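Local coordinates for sarcolemmal membrane-associated protein (Homo sapiens, PDB 6AR0) that joins the STRIPAK phosphatase-kinase complex through which the kinase STK3 is dephosphorylated and Hippo signalling inhibited, the chain here being its FHA domain, at residues I102-V107 with C120-I125. Numbering follows the deposited sequence.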
ATOM      1  N   ILE A 102       1.704  -9.546  -1.679  1.00  7.85           N
ATOM      2  CA  ILE A 102       2.611  -8.573  -2.277  1.00  7.95           C
ATOM      3  C   ILE A 102       1.750  -7.439  -2.822  1.00  7.38           C
ATOM      4  O   ILE A 102       0.909  -7.650  -3.698  1.00  8.54           O
ATOM      5  CB  ILE A 102       3.462  -9.197  -3.392  1.00  9.50           C
ATOM      6  CG1 ILE A 102       4.266 -10.389  -2.858  1.00 12.20           C
ATOM      7  CG2 ILE A 102       4.362  -8.139  -4.018  1.00 11.58           C
ATOM      8  CD1 ILE A 102       5.161 -10.060  -1.699  1.00 19.38           C
ATOM      9  N   ILE A 103       1.939  -6.243  -2.295  1.00  7.09           N
ATOM     10  CA  ILE A 103       1.126  -5.080  -2.625  1.00  7.48           C
ATOM     11  C   ILE A 103       1.997  -4.083  -3.371  1.00  7.85           C
ATOM     12  O   ILE A 103       3.112  -3.786  -2.935  1.00  9.70           O
ATOM     13  CB  ILE A 103       0.629  -4.440  -1.311  1.00 12.10           C
ATOM     14  CG1 ILE A 103      -0.092  -5.461  -0.433  1.00 12.34           C
ATOM     15  CG2 ILE A 103      -0.203  -3.209  -1.569  1.00 11.50           C
ATOM     16  CD1 ILE A 103      -1.257  -6.016  -1.106  1.00 11.97           C
ATOM     17  N   GLN A 104       1.484  -3.532  -4.465  1.00  8.11           N
ATOM     18  CA  GLN A 104       2.244  -2.614  -5.303  1.00  7.49           C
ATOM     19  C   GLN A 104       1.448  -1.337  -5.528  1.00  7.64           C
ATOM     20  O   GLN A 104       0.250  -1.383  -5.807  1.00  8.30           O
ATOM     21  CB  GLN A 104       2.587  -3.276  -6.639  1.00  8.15           C
ATOM     22  CG  GLN A 104       3.304  -2.368  -7.611  1.00  9.38           C
ATOM     23  CD  GLN A 104       3.697  -3.094  -8.873  1.00 10.57           C
ATOM     24  OE1 GLN A 104       4.184  -4.229  -8.812  1.00 13.06           O
ATOM     25  NE2 GLN A 104       3.505  -2.461 -10.025  1.00 11.53           N
ATOM     26  N   PHE A 105       2.124  -0.199  -5.414  1.00  8.07           N
ATOM     27  CA  PHE A 105       1.541   1.109  -5.696  1.00  8.01           C
ATOM     28  C   PHE A 105       2.330   1.734  -6.834  1.00  8.59           C
ATOM     29  O   PHE A 105       3.543   1.948  -6.721  1.00  8.90           O
ATOM     30  CB  PHE A 105       1.577   2.016  -4.470  1.00  8.64           C
ATOM     31  CG  PHE A 105       1.021   1.373  -3.238  1.00  7.93           C
ATOM     32  CD1 PHE A 105      -0.307   0.991  -3.176  1.00  9.22           C
ATOM     33  CD2 PHE A 105       1.828   1.095  -2.146  1.00  9.92           C
ATOM     34  CE1 PHE A 105      -0.823   0.381  -2.043  1.00  9.84           C
ATOM     35  CE2 PHE A 105       1.314   0.480  -1.015  1.00 10.70           C
ATOM     36  CZ  PHE A 105       0.003   0.120  -0.965  1.00 10.27           C
ATOM     37  N   GLY A 106       1.632   2.042  -7.921  1.00 12.15           N
ATOM     38  CA  GLY A 106       2.264   2.531  -9.129  1.00 11.98           C
ATOM     39  C   GLY A 106       2.845   1.399  -9.954  1.00 11.89           C
ATOM     40  O   GLY A 106       2.704   0.211  -9.645  1.00 12.01           O
ATOM     41  N   VAL A 107       3.507   1.794 -11.045  1.00 11.80           N
ATOM     42  CA  VAL A 107       4.297   0.903 -11.887  1.00 11.85           C
ATOM     43  C   VAL A 107       5.600   1.630 -12.202  1.00 11.57           C
ATOM     44  O   VAL A 107       5.690   2.855 -12.097  1.00 12.57           O
ATOM     45  CB  VAL A 107       3.555   0.542 -13.200  1.00 12.31           C
ATOM     46  CG1 VAL A 107       2.248  -0.218 -12.904  1.00 13.34           C
ATOM     47  CG2 VAL A 107       3.294   1.800 -14.049  1.00 14.04           C
ATOM     48  N   CYS A 120       8.512   1.961  -8.569  1.00 11.53           N
ATOM     49  CA  CYS A 120       7.240   1.983  -7.855  1.00 11.52           C
ATOM     50  C   CYS A 120       7.412   1.295  -6.502  1.00 11.79           C
ATOM     51  O   CYS A 120       8.464   0.706  -6.209  1.00 12.04           O
ATOM     52  CB  CYS A 120       6.142   1.294  -8.682  1.00 11.50           C
ATOM     53  SG  CYS A 120       6.431  -0.446  -9.022  1.00 11.75           S
ATOM     54  N   ILE A 121       6.386   1.358  -5.656  1.00  7.77           N
ATOM     55  CA  ILE A 121       6.474   0.736  -4.342  1.00  8.10           C
ATOM     56  C   ILE A 121       5.964  -0.692  -4.460  1.00  7.63           C
ATOM     57  O   ILE A 121       4.830  -0.917  -4.893  1.00  8.69           O
ATOM     58  CB  ILE A 121       5.673   1.531  -3.309  1.00  8.59           C
ATOM     59  CG1 ILE A 121       6.264   2.933  -3.128  1.00  9.46           C
ATOM     60  CG2 ILE A 121       5.582   0.779  -1.984  1.00  8.52           C
ATOM     61  CD1 ILE A 121       7.664   2.982  -2.556  1.00  9.92           C
ATOM     62  N   VAL A 122       6.808  -1.658  -4.089  1.00  7.86           N
ATOM     63  CA  VAL A 122       6.449  -3.074  -4.088  1.00  8.08           C
ATOM     64  C   VAL A 122       6.774  -3.596  -2.694  1.00  7.49           C
ATOM     65  O   VAL A 122       7.934  -3.547  -2.265  1.00  8.10           O
ATOM     66  CB  VAL A 122       7.196  -3.887  -5.165  1.00  8.80           C
ATOM     67  CG1 VAL A 122       6.632  -5.296  -5.242  1.00 10.01           C
ATOM     68  CG2 VAL A 122       7.120  -3.206  -6.533  1.00  9.84           C
ATOM     69  N   SER A 123       5.760  -4.082  -1.987  1.00  7.51           N
ATOM     70  CA  SER A 123       5.908  -4.404  -0.571  1.00  7.94           C
ATOM     71  C   SER A 123       5.320  -5.770  -0.262  1.00  9.37           C
ATOM     72  O   SER A 123       4.333  -6.190  -0.870  1.00 14.71           O
ATOM     73  CB  SER A 123       5.161  -3.339   0.252  1.00  8.76           C
ATOM     74  OG  SER A 123       5.283  -3.406   1.657  1.00 12.72           O
ATOM     75  N   THR A 124       5.927  -6.478   0.672  1.00  8.13           N
ATOM     76  CA  THR A 124       5.210  -7.551   1.339  1.00  7.72           C
ATOM     77  C   THR A 124       4.428  -6.922   2.472  1.00  8.78           C
ATOM     78  O   THR A 124       4.927  -6.005   3.132  1.00 12.23           O
ATOM     79  CB  THR A 124       6.193  -8.549   1.946  1.00 10.33           C
ATOM     80  OG1 THR A 124       7.039  -9.052   0.916  1.00 13.29           O
ATOM     81  CG2 THR A 124       5.467  -9.703   2.641  1.00 14.00           C
ATOM     82  N   ILE A 125       3.207  -7.389   2.706  1.00  8.08           N
ATOM     83  CA  ILE A 125       2.412  -6.917   3.839  1.00  8.63           C
ATOM     84  C   ILE A 125       2.133  -8.105   4.751  1.00  9.72           C
ATOM     85  O   ILE A 125       1.693  -9.162   4.289  1.00 12.17           O
ATOM     86  CB  ILE A 125       1.133  -6.166   3.398  1.00  9.81           C
ATOM     87  CG1 ILE A 125       0.547  -5.300   4.526  1.00 10.10           C
ATOM     88  CG2 ILE A 125       0.104  -7.122   2.795  1.00 12.14           C
ATOM     89  CD1 ILE A 125      -0.534  -4.295   4.088  1.00 11.36           C
TER
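Antiparallel pairing of two strands in the FHA beta-sandwich joins 102-105 to 121-125, with I103 facing S123 and F105 facing I121 as hydrogen-bonded pairs. I103 N reaches S123 O at 2.8 Å, and I103 O takes S123 N in return; F105 N gives to I121 O, while the reverse bond from I121 N to F105 O is longer, 3.1 Å. Between them, Q104 and V122 form a non-hydrogen-bonded pair, where Q104 CA comes within 3.1 Å of I121 O in a CA-H...O contact.

Such a pair sends successive residues to opposite faces, here I103 and F105 to one, I102 and Q104 to the other. On the first, I103 CG1 meets I125 CG2 at 3.6 Å, and both residues rest on I97 of the other sheet. I121 CG2 approaches the F105 ring at its edge, near the ring plane, touching CD2. On the other face, Q104 and V122 point the same way side by side. Q104 CG lies anti to the backbone N (chi1 176°) and the chain runs on extended, so that Q104 NE2 donates to G106 O at 2.8 Å, in the planes of both amide and carbonyl. The sulfur lies alongside this amide, C120 SG being 3.7 Å from Q104 NE2. A leucine in place of Q104 would probably leave G106 O without this side-chain donor and C120 SG without the amide beside it. I102 CG2 meets V122 CG1 at 3.8 Å, while I102 CD1 lies against T124 OG1.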